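Local coordinates for protein HTH-type transcriptional regulator cbl (Escherichia coli K12, PDB 2FYI) that regulates transcription as a LysR-family DNA-binding factor, perhaps as an accessory regulator of the cys regulon, and is represented here by its cofactor-binding domain, at residues Trp84-His89 with Phe186-Val191; Leu115-Gln120 with Ala139-Ser144; Ile18-Thr23 with Leu45-Gly50. One frame throughout, in Å; residues are numbered along the deposited sequence.

Interaction 1. Residues Trp84-His89 with Phe186-Val191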
loop_
_atom_site.group_PDB
_atom_site.type_symbol
_atom_site.label_atom_id
_atom_site.label_comp_id
_atom_site.label_asym_id
_atom_site.label_seq_id
_atom_site.Cartn_x
_atom_site.Cartn_y
_atom_site.Cartn_z
ATOM N N TRP A 84 4.692 -4.916 -20.829
ATOM C CA TRP A 84 4.260 -6.216 -20.387
ATOM C C TRP A 84 2.813 -6.504 -20.823
ATOM O O TRP A 84 2.572 -7.462 -21.557
ATOM C CB TRP A 84 4.484 -6.380 -18.902
ATOM C CG TRP A 84 4.098 -7.696 -18.399
ATOM C CD1 TRP A 84 3.805 -8.815 -19.134
ATOM C CD2 TRP A 84 3.990 -8.070 -17.030
ATOM N NE1 TRP A 84 3.519 -9.860 -18.303
ATOM C CE2 TRP A 84 3.619 -9.429 -17.001
ATOM C CE3 TRP A 84 4.168 -7.385 -15.823
ATOM C CZ2 TRP A 84 3.410 -10.113 -15.807
ATOM C CZ3 TRP A 84 3.967 -8.067 -14.643
ATOM C CH2 TRP A 84 3.581 -9.416 -14.644
ATOM N N PHE A 85 1.863 -5.675 -20.413
ATOM C CA PHE A 85 0.499 -5.772 -20.926
ATOM C C PHE A 85 -0.213 -4.436 -20.737
ATOM O O PHE A 85 0.304 -3.542 -20.058
ATOM C CB PHE A 85 -0.275 -6.894 -20.242
ATOM C CG PHE A 85 -0.367 -6.725 -18.773
ATOM C CD1 PHE A 85 -1.361 -5.928 -18.218
ATOM C CD2 PHE A 85 0.588 -7.310 -17.929
ATOM C CE1 PHE A 85 -1.436 -5.735 -16.843
ATOM C CE2 PHE A 85 0.529 -7.121 -16.534
ATOM C CZ PHE A 85 -0.491 -6.324 -15.987
ATOM N N ARG A 86 -1.392 -4.292 -21.346
ATOM C CA ARG A 86 -2.219 -3.092 -21.145
ATOM C C ARG A 86 -3.429 -3.291 -20.247
ATOM O O ARG A 86 -3.924 -4.398 -20.085
ATOM C CB ARG A 86 -2.602 -2.443 -22.456
ATOM C CG ARG A 86 -1.387 -1.906 -23.109
ATOM C CD ARG A 86 -1.538 -1.921 -24.584
ATOM N NE ARG A 86 -1.721 -0.560 -25.076
ATOM C CZ ARG A 86 -2.896 0.039 -25.303
ATOM N NH1 ARG A 86 -4.075 -0.590 -25.111
ATOM N NH2 ARG A 86 -2.885 1.295 -25.742
ATOM N N TRP A 87 -3.866 -2.206 -19.619
ATOM C CA TRP A 87 -4.968 -2.277 -18.670
ATOM C C TRP A 87 -5.707 -0.975 -18.521
ATOM O O TRP A 87 -5.166 0.094 -18.830
ATOM C CB TRP A 87 -4.454 -2.689 -17.322
ATOM C CG TRP A 87 -3.520 -1.734 -16.719
ATOM C CD1 TRP A 87 -2.174 -1.713 -16.865
ATOM C CD2 TRP A 87 -3.848 -0.657 -15.823
ATOM N NE1 TRP A 87 -1.628 -0.698 -16.110
ATOM C CE2 TRP A 87 -2.637 -0.036 -15.458
ATOM C CE3 TRP A 87 -5.050 -0.162 -15.289
ATOM C CZ2 TRP A 87 -2.591 1.060 -14.579
ATOM C CZ3 TRP A 87 -5.000 0.923 -14.418
ATOM C CH2 TRP A 87 -3.779 1.525 -14.078
ATOM N N HIS A 88 -6.943 -1.080 -18.036
ATOM C CA HIS A 88 -7.839 0.061 -17.905
ATOM C C HIS A 88 -8.367 0.192 -16.503
ATOM O O HIS A 88 -8.446 -0.785 -15.751
ATOM C CB HIS A 88 -9.059 -0.144 -18.773
ATOM C CG HIS A 88 -8.820 0.088 -20.225
ATOM N ND1 HIS A 88 -9.048 1.306 -20.825
ATOM C CD2 HIS A 88 -8.401 -0.743 -21.204
ATOM C CE1 HIS A 88 -8.769 1.223 -22.113
ATOM N NE2 HIS A 88 -8.377 -0.010 -22.368
ATOM N N HIS A 89 -8.795 1.397 -16.157
ATOM C CA HIS A 89 -9.486 1.581 -14.889
ATOM C C HIS A 89 -10.921 1.128 -14.995
ATOM O O HIS A 89 -11.564 1.245 -16.049
ATOM C CB HIS A 89 -9.488 3.033 -14.483
ATOM C CG HIS A 89 -8.138 3.564 -14.150
ATOM N ND1 HIS A 89 -7.451 4.418 -14.984
ATOM C CD2 HIS A 89 -7.344 3.356 -13.077
ATOM C CE1 HIS A 89 -6.289 4.715 -14.437
ATOM N NE2 HIS A 89 -6.202 4.089 -13.275
ATOM N N PHE A 186 -11.964 6.112 -20.322
ATOM C CA PHE A 186 -10.570 6.434 -20.053
ATOM C C PHE A 186 -9.619 5.729 -21.024
ATOM O O PHE A 186 -9.952 4.676 -21.576
ATOM C CB PHE A 186 -10.238 6.017 -18.651
ATOM C CG PHE A 186 -11.145 6.595 -17.636
ATOM C CD1 PHE A 186 -10.964 7.900 -17.188
ATOM C CD2 PHE A 186 -12.181 5.844 -17.102
ATOM C CE1 PHE A 186 -11.819 8.452 -16.216
ATOM C CE2 PHE A 186 -13.042 6.399 -16.130
ATOM C CZ PHE A 186 -12.862 7.702 -15.690
ATOM N N ASP A 187 -8.434 6.288 -21.234
ATOM C CA ASP A 187 -7.433 5.578 -22.023
ATOM C C ASP A 187 -6.737 4.457 -21.256
ATOM O O ASP A 187 -6.723 4.452 -20.009
ATOM C CB ASP A 187 -6.405 6.553 -22.580
ATOM C CG ASP A 187 -7.012 7.494 -23.599
ATOM O OD1 ASP A 187 -8.154 7.188 -24.062
ATOM O OD2 ASP A 187 -6.369 8.527 -23.925
ATOM N N ALA A 188 -6.174 3.517 -22.026
ATOM C CA ALA A 188 -5.402 2.374 -21.522
ATOM C C ALA A 188 -4.094 2.798 -20.885
ATOM O O ALA A 188 -3.532 3.811 -21.245
ATOM C CB ALA A 188 -5.103 1.449 -22.640
ATOM N N ASN A 189 -3.613 1.995 -19.940
ATOM C CA ASN A 189 -2.283 2.166 -19.352
ATOM C C ASN A 189 -1.402 1.003 -19.753
ATOM O O ASN A 189 -1.884 -0.009 -20.251
ATOM C CB ASN A 189 -2.401 2.185 -17.836
ATOM C CG ASN A 189 -3.413 3.193 -17.359
ATOM O OD1 ASN A 189 -3.116 4.387 -17.253
ATOM N ND2 ASN A 189 -4.626 2.730 -17.096
ATOM N N THR A 190 -0.110 1.126 -19.513
ATOM C CA THR A 190 0.790 0.029 -19.815
ATOM C C THR A 190 1.661 -0.283 -18.630
ATOM O O THR A 190 2.075 0.623 -17.894
ATOM C CB THR A 190 1.733 0.382 -20.922
ATOM O OG1 THR A 190 0.979 0.750 -22.068
ATOM C CG2 THR A 190 2.575 -0.811 -21.237
ATOM N N VAL A 191 1.950 -1.560 -18.429
ATOM C CA VAL A 191 2.854 -1.920 -17.358
ATOM C C VAL A 191 4.174 -2.245 -18.000
ATOM O O VAL A 191 4.222 -3.063 -18.909
ATOM C CB VAL A 191 2.405 -3.140 -16.601
ATOM C CG1 VAL A 191 3.404 -3.399 -15.530
ATOM C CG2 VAL A 191 1.076 -2.903 -16.010
#
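Asn189 lies over one face of the Trp87 indole. Asn189 CB sits over the Trp87 five-membered ring, 3.6 Å from its centroid. Asn189 CG follows along the benzo side and comes 3.6 Å from Trp87 CZ2. At the tip, Asn189 ND2 rests over the six-membered ring, 3.3 Å from Trp87 CZ3. The amide is turned only 31° from the indole plane. Asn189 CG stands beside its own backbone N (chi1 -53°), which lets ND2 reach back to the main chain of the opposite strand. There Asn189 ND2 gives a bent hydrogen bond to Trp87 O at 3.2 Å, from above the carbonyl plane. Asn189 N binds the same oxygen, so Trp87 O is gripped twice by one residue. Trp87 N returns a bond to Asn189 O.

The two strands run antiparallel, with Trp87-Asn189 as a hydrogen-bonded pair and Arg86-Thr190 as a non-hydrogen-bonded one. They belong to the pair of crossover strands that joins the two lobes of the LysR periplasmic-binding-protein-like fold, where relatives have their hinge. Trp84 N to Val191 O and Val191 N to Phe85 O are further backbone bonds.

Val191 CG2 lies over one face of the Phe85 ring, 4.2 Å from its centroid. Val191 CG2 also meets Trp87 CD1 at 3.6 Å; the two side chains cross at about a right angle. The indole N-H itself is taken by Ser70 OG. With an alanine at Trp87, the Asn189 amide would probably lose the surface it lies on and be freer to turn, and Ser70 would lose its N-H partner.

On the side of Arg86, away from the indole, Ala188 CB sits over a face of the guanidinium, 3.4 Å from Arg86 NH1. The same methyl lies over a face of the His88 ring, while Phe186 O approaches that ring at its edge.

Interaction 2. Residues Leu115-Gln120 with Ala139-Ser144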
loop_
_atom_site.group_PDB
_atom_site.type_symbol
_atom_site.label_atom_id
_atom_site.label_comp_id
_atom_site.label_asym_id
_atom_site.label_seq_id
_atom_site.Cartn_x
_atom_site.Cartn_y
_atom_site.Cartn_z
ATOM N N LEU A 115 -14.874 10.970 -5.421
ATOM C CA LEU A 115 -14.019 9.888 -5.926
ATOM C C LEU A 115 -12.997 9.412 -4.936
ATOM O O LEU A 115 -12.432 10.206 -4.155
ATOM C CB LEU A 115 -13.236 10.300 -7.129
ATOM C CG LEU A 115 -14.149 10.478 -8.310
ATOM C CD1 LEU A 115 -13.292 10.628 -9.586
ATOM C CD2 LEU A 115 -15.118 9.290 -8.386
ATOM N N ILE A 116 -12.736 8.110 -4.992
ATOM C CA ILE A 116 -11.689 7.517 -4.214
ATOM C C ILE A 116 -10.792 6.868 -5.222
ATOM O O ILE A 116 -11.165 5.906 -5.875
ATOM C CB ILE A 116 -12.224 6.466 -3.269
ATOM C CG1 ILE A 116 -13.357 7.034 -2.446
ATOM C CG2 ILE A 116 -11.124 5.946 -2.351
ATOM C CD1 ILE A 116 -14.060 5.957 -1.731
ATOM N N THR A 117 -9.601 7.411 -5.376
ATOM C CA THR A 117 -8.728 6.923 -6.424
ATOM C C THR A 117 -7.262 7.135 -6.103
ATOM O O THR A 117 -6.931 7.642 -5.029
ATOM C CB THR A 117 -9.084 7.518 -7.773
ATOM O OG1 THR A 117 -8.570 6.657 -8.782
ATOM C CG2 THR A 117 -8.492 8.875 -7.939
ATOM N N TYR A 118 -6.397 6.721 -7.025
ATOM C CA TYR A 118 -4.956 6.792 -6.800
ATOM C C TYR A 118 -4.468 8.221 -6.735
ATOM O O TYR A 118 -5.017 9.097 -7.365
ATOM C CB TYR A 118 -4.201 6.043 -7.901
ATOM C CG TYR A 118 -4.691 4.636 -8.060
ATOM C CD1 TYR A 118 -5.429 4.271 -9.185
ATOM C CD2 TYR A 118 -4.465 3.689 -7.069
ATOM C CE1 TYR A 118 -5.913 2.991 -9.335
ATOM C CE2 TYR A 118 -4.938 2.412 -7.207
ATOM C CZ TYR A 118 -5.673 2.070 -8.347
ATOM O OH TYR A 118 -6.158 0.792 -8.517
ATOM N N ARG A 119 -3.420 8.452 -5.974
ATOM C CA ARG A 119 -2.832 9.757 -5.917
ATOM C C ARG A 119 -2.105 10.065 -7.243
ATOM O O ARG A 119 -1.809 9.168 -7.999
ATOM C CB ARG A 119 -1.856 9.774 -4.766
ATOM C CG ARG A 119 -0.458 9.767 -5.254
ATOM C CD ARG A 119 0.510 9.245 -4.252
ATOM N NE ARG A 119 0.508 9.966 -2.989
ATOM C CZ ARG A 119 1.535 9.920 -2.160
ATOM N NH1 ARG A 119 2.606 9.227 -2.521
ATOM N NH2 ARG A 119 1.505 10.551 -0.999
ATOM N N GLN A 120 -1.805 11.328 -7.524
ATOM C CA GLN A 120 -1.162 11.688 -8.787
ATOM C C GLN A 120 0.168 11.030 -8.860
ATOM O O GLN A 120 0.861 10.953 -7.863
ATOM C CB GLN A 120 -0.939 13.182 -8.891
ATOM C CG GLN A 120 -2.107 13.976 -8.398
ATOM C CD GLN A 120 -2.262 15.282 -9.143
ATOM O OE1 GLN A 120 -1.512 16.239 -8.922
ATOM N NE2 GLN A 120 -3.239 15.331 -10.031
ATOM N N ALA A 139 -11.973 16.214 -10.978
ATOM C CA ALA A 139 -12.661 15.207 -10.183
ATOM C C ALA A 139 -12.603 15.642 -8.724
ATOM O O ALA A 139 -11.664 16.312 -8.308
ATOM C CB ALA A 139 -12.033 13.857 -10.359
ATOM N N ASP A 140 -13.642 15.299 -7.970
ATOM C CA ASP A 140 -13.634 15.453 -6.536
ATOM C C ASP A 140 -12.904 14.287 -5.875
ATOM O O ASP A 140 -13.477 13.225 -5.644
ATOM C CB ASP A 140 -15.049 15.469 -5.979
ATOM C CG ASP A 140 -15.048 15.620 -4.461
ATOM O OD1 ASP A 140 -13.921 15.563 -3.878
ATOM O OD2 ASP A 140 -16.137 15.811 -3.851
ATOM N N ILE A 141 -11.644 14.478 -5.551
ATOM C CA ILE A 141 -10.915 13.441 -4.868
ATOM C C ILE A 141 -11.189 13.546 -3.375
ATOM O O ILE A 141 -10.742 14.483 -2.704
ATOM C CB ILE A 141 -9.456 13.615 -5.065
ATOM C CG1 ILE A 141 -9.139 13.706 -6.565
ATOM C CG2 ILE A 141 -8.751 12.507 -4.367
ATOM C CD1 ILE A 141 -9.290 12.440 -7.307
ATOM N N VAL A 142 -11.927 12.588 -2.836
ATOM C CA VAL A 142 -12.238 12.648 -1.433
ATOM C C VAL A 142 -11.257 11.751 -0.670
ATOM O O VAL A 142 -11.105 11.876 0.537
ATOM C CB VAL A 142 -13.691 12.232 -1.206
ATOM C CG1 VAL A 142 -13.772 10.750 -1.022
ATOM C CG2 VAL A 142 -14.225 12.905 -0.017
ATOM N N LEU A 143 -10.606 10.839 -1.377
ATOM C CA LEU A 143 -9.535 10.071 -0.796
ATOM C C LEU A 143 -8.523 9.756 -1.861
ATOM O O LEU A 143 -8.864 9.226 -2.911
ATOM C CB LEU A 143 -10.034 8.772 -0.155
ATOM C CG LEU A 143 -9.003 7.863 0.557
ATOM C CD1 LEU A 143 -9.686 6.894 1.466
ATOM C CD2 LEU A 143 -8.127 7.084 -0.396
ATOM N N SER A 144 -7.265 10.084 -1.598
ATOM C CA SER A 144 -6.246 9.814 -2.591
ATOM C C SER A 144 -5.360 8.711 -2.033
ATOM O O SER A 144 -4.826 8.818 -0.935
ATOM C CB SER A 144 -5.477 11.070 -2.972
ATOM O OG SER A 144 -4.301 11.165 -2.221
HETATM O O HOH W 1 -1.691 10.062 -1.666
#
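Leu115-Thr117 and Ile141-Ser144 pair as parallel strands, and the register slips by one residue in a beta bulge. Leu115 O marks the slip. Leu115 O takes a hydrogen bond from Val142 N at 2.8 Å and a weak one from Leu143 N. On one flank Leu115 N binds Asp140 O; on the other Thr117 N binds Leu143 O at 3.1 Å. The pair closes the beta-alpha-beta unit formed by strand 115-118, helix 125-134 and strand 141-145.

The side chains of Leu115, Thr117 and Ile141 share one face of the sheet. Leu115 CD1 meets Ala139 CB at 3.6 Å. The Thr117 hydroxyl is anti to the backbone N (chi1 -158°) and bonds to Leu163 O, which leaves Thr117 CG2 to touch Ile141 CD1 at 3.7 Å. Ile116 and Leu143 lie on the other face. Ile116 CG2 packs against Leu143 CB at 3.7 Å. Ile116 CG1 approaches Val142 CG1 obliquely at 4.0 Å. Helix 125-134 covers the Thr117 face and helix 148-157 the Ile116 face.

At the Ser144 end the contact becomes polar. A water lies 2.9 Å from Ser144 OG and accepts a weak bond from Arg119 NE. Here Arg119 NH1 forms a salt bridge with Glu54 of the second subunit; at the Leu115 end, Asp140 OD1 forms one with Arg44 of the second subunit. Main-chain bonds and small apolar contacts thus join the two strands, whereas their outer edge meets the second subunit in three ways: a parallel ladder through Leu143 and Ser144, apolar packing of Val142 and Leu143, and paired charges at the two ends.

Interaction 3. Residues Ile18-Thr23 with Leu45-Gly50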
loop_
_atom_site.group_PDB
_atom_site.type_symbol
_atom_site.label_atom_id
_atom_site.label_comp_id
_atom_site.label_asym_id
_atom_site.label_seq_id
_atom_site.Cartn_x
_atom_site.Cartn_y
_atom_site.Cartn_z
ATOM N N ILE A 18 13.555 -7.969 -7.599
ATOM C CA ILE A 18 12.558 -7.263 -8.388
ATOM C C ILE A 18 11.954 -6.151 -7.565
ATOM O O ILE A 18 11.581 -6.368 -6.420
ATOM C CB ILE A 18 11.441 -8.195 -8.797
ATOM C CG1 ILE A 18 11.970 -9.147 -9.869
ATOM C CG2 ILE A 18 10.192 -7.399 -9.242
ATOM C CD1 ILE A 18 11.172 -10.427 -9.980
ATOM N N ALA A 19 11.874 -4.959 -8.146
ATOM C CA ALA A 19 11.262 -3.837 -7.475
ATOM C C ALA A 19 9.954 -3.534 -8.187
ATOM O O ALA A 19 9.890 -3.497 -9.429
ATOM C CB ALA A 19 12.180 -2.648 -7.483
ATOM N N THR A 20 8.906 -3.344 -7.406
ATOM C CA THR A 20 7.609 -3.180 -8.000
ATOM C C THR A 20 6.593 -2.417 -7.141
ATOM O O THR A 20 6.851 -2.075 -5.992
ATOM C CB THR A 20 7.059 -4.536 -8.367
ATOM O OG1 THR A 20 5.992 -4.349 -9.283
ATOM C CG2 THR A 20 6.574 -5.291 -7.146
ATOM N N THR A 21 5.428 -2.160 -7.712
ATOM C CA THR A 21 4.318 -1.475 -7.026
ATOM C C THR A 21 3.309 -2.440 -6.435
ATOM O O THR A 21 3.295 -3.622 -6.785
ATOM C CB THR A 21 3.533 -0.597 -8.023
ATOM O OG1 THR A 21 3.070 -1.405 -9.133
ATOM C CG2 THR A 21 4.428 0.491 -8.547
ATOM N N HIS A 22 2.444 -1.918 -5.574
ATOM C CA HIS A 22 1.396 -2.692 -4.942
ATOM C C HIS A 22 0.572 -3.407 -5.986
ATOM O O HIS A 22 0.250 -4.603 -5.857
ATOM C CB HIS A 22 0.491 -1.749 -4.152
ATOM C CG HIS A 22 -0.695 -2.430 -3.541
ATOM N ND1 HIS A 22 -1.856 -2.687 -4.249
ATOM C CD2 HIS A 22 -0.894 -2.916 -2.292
ATOM C CE1 HIS A 22 -2.714 -3.306 -3.460
ATOM N NE2 HIS A 22 -2.152 -3.461 -2.271
ATOM N N THR A 23 0.236 -2.666 -7.037
ATOM C CA THR A 23 -0.631 -3.209 -8.069
ATOM C C THR A 23 -0.099 -4.518 -8.659
ATOM O O THR A 23 -0.814 -5.508 -8.708
ATOM C CB THR A 23 -0.890 -2.233 -9.254
ATOM O OG1 THR A 23 -1.204 -0.917 -8.787
ATOM C CG2 THR A 23 -2.033 -2.752 -10.086
ATOM N N LEU A 45 14.602 -15.496 -4.908
ATOM C CA LEU A 45 13.827 -14.393 -5.427
ATOM C C LEU A 45 13.535 -13.385 -4.306
ATOM O O LEU A 45 12.973 -13.759 -3.309
ATOM C CB LEU A 45 12.522 -14.950 -5.966
ATOM C CG LEU A 45 11.594 -13.862 -6.459
ATOM C CD1 LEU A 45 12.171 -13.241 -7.735
ATOM C CD2 LEU A 45 10.266 -14.466 -6.754
ATOM N N GLU A 46 13.914 -12.118 -4.455
ATOM C CA GLU A 46 13.549 -11.075 -3.477
ATOM C C GLU A 46 12.730 -9.955 -4.114
ATOM O O GLU A 46 13.022 -9.553 -5.258
ATOM C CB GLU A 46 14.775 -10.430 -2.875
ATOM C CG GLU A 46 15.639 -11.337 -2.076
ATOM C CD GLU A 46 17.036 -10.741 -1.843
ATOM O OE1 GLU A 46 17.285 -9.607 -2.366
ATOM O OE2 GLU A 46 17.884 -11.411 -1.164
ATOM N N LEU A 47 11.733 -9.430 -3.389
ATOM C CA LEU A 47 10.954 -8.304 -3.905
ATOM C C LEU A 47 11.001 -7.107 -3.000
ATOM O O LEU A 47 10.908 -7.262 -1.788
ATOM C CB LEU A 47 9.483 -8.653 -4.028
ATOM C CG LEU A 47 8.878 -9.899 -4.669
ATOM C CD1 LEU A 47 7.784 -9.344 -5.616
ATOM C CD2 LEU A 47 9.912 -10.765 -5.409
ATOM N N ILE A 48 11.093 -5.914 -3.592
ATOM C CA ILE A 48 10.959 -4.658 -2.855
ATOM C C ILE A 48 9.732 -3.965 -3.403
ATOM O O ILE A 48 9.562 -3.862 -4.620
ATOM C CB ILE A 48 12.157 -3.696 -3.065
ATOM C CG1 ILE A 48 13.415 -4.480 -3.480
ATOM C CG2 ILE A 48 12.368 -2.809 -1.841
ATOM C CD1 ILE A 48 14.823 -3.964 -2.920
ATOM N N GLN A 49 8.866 -3.495 -2.519
ATOM C CA GLN A 49 7.726 -2.712 -2.955
ATOM C C GLN A 49 8.025 -1.237 -2.811
ATOM O O GLN A 49 8.552 -0.805 -1.798
ATOM C CB GLN A 49 6.507 -3.036 -2.114
ATOM C CG GLN A 49 5.265 -2.199 -2.442
ATOM C CD GLN A 49 4.117 -2.530 -1.499
ATOM O OE1 GLN A 49 4.273 -3.363 -0.591
ATOM N NE2 GLN A 49 2.976 -1.891 -1.692
ATOM N N GLY A 50 7.682 -0.442 -3.813
ATOM C CA GLY A 50 7.966 0.967 -3.718
ATOM C C GLY A 50 7.177 1.755 -4.717
ATOM O O GLY A 50 6.416 1.180 -5.474
HETATM O O HOH W 2 3.486 0.177 -4.167
#
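Ile18-Thr20 and Leu47-Gln49 form a regular parallel ladder, and this is the tight part of the contact. Ile18 N binds Glu46 O, Ile48 N binds Ile18 O, and Thr20 N binds Ile48 O, each at 2.9 Å. Gly50 N adds a fourth bond to Thr20 O. At the start of the ladder, Ile18 CD1 meets Leu45 CD1 at 3.7 Å, with Leu45 also resting on Ile33 of helix 29-39.

Past Thr20 the direct strand bonds give way to a water-mediated link. A water accepts from His22 N at 2.7 Å and from Gln49 NE2 at 3.3 Å, and gives a weak bond to Gly50 O. Gln49 CG is anti to the backbone N (chi1 177°), and the chain runs straight on beyond it, alongside His22. Gln49 NE2 comes to 3.5 Å from His22 CB, near the ring plane, with amide and ring turned 45° apart. Both ends of this amide are held by the second subunit, OE1 by its Gln146 N and NE2 by its Asp147 OD1.

Thr21 takes the N-cap position of the next helix. A parallel strand pair linked through intervening helices, with a helix starting at the strand end, is the beta-alpha-beta crossover of periplasmic-binding-protein-like lobes.

All three interactions belong to one mixed sheet. Interaction 3 lies in one lobe and interaction 2 in the other, with centres about 24 Å apart. Interaction 1 runs between the lobes, its centre about 19 Å from each of the others. It touches interaction 2 where His89 CD2 packs on Tyr118 CE1 at 4.0 Å; interaction 3 stays about 6 Å away at the nearest atoms. The dimer joins what the chain keeps apart: Leu47 and Ile48 of interaction 3 pack on Leu143 and Ser144 of interaction 2 in the second subunit. The cofactor site probably lies in the cleft between the lobes, as in LysR relatives.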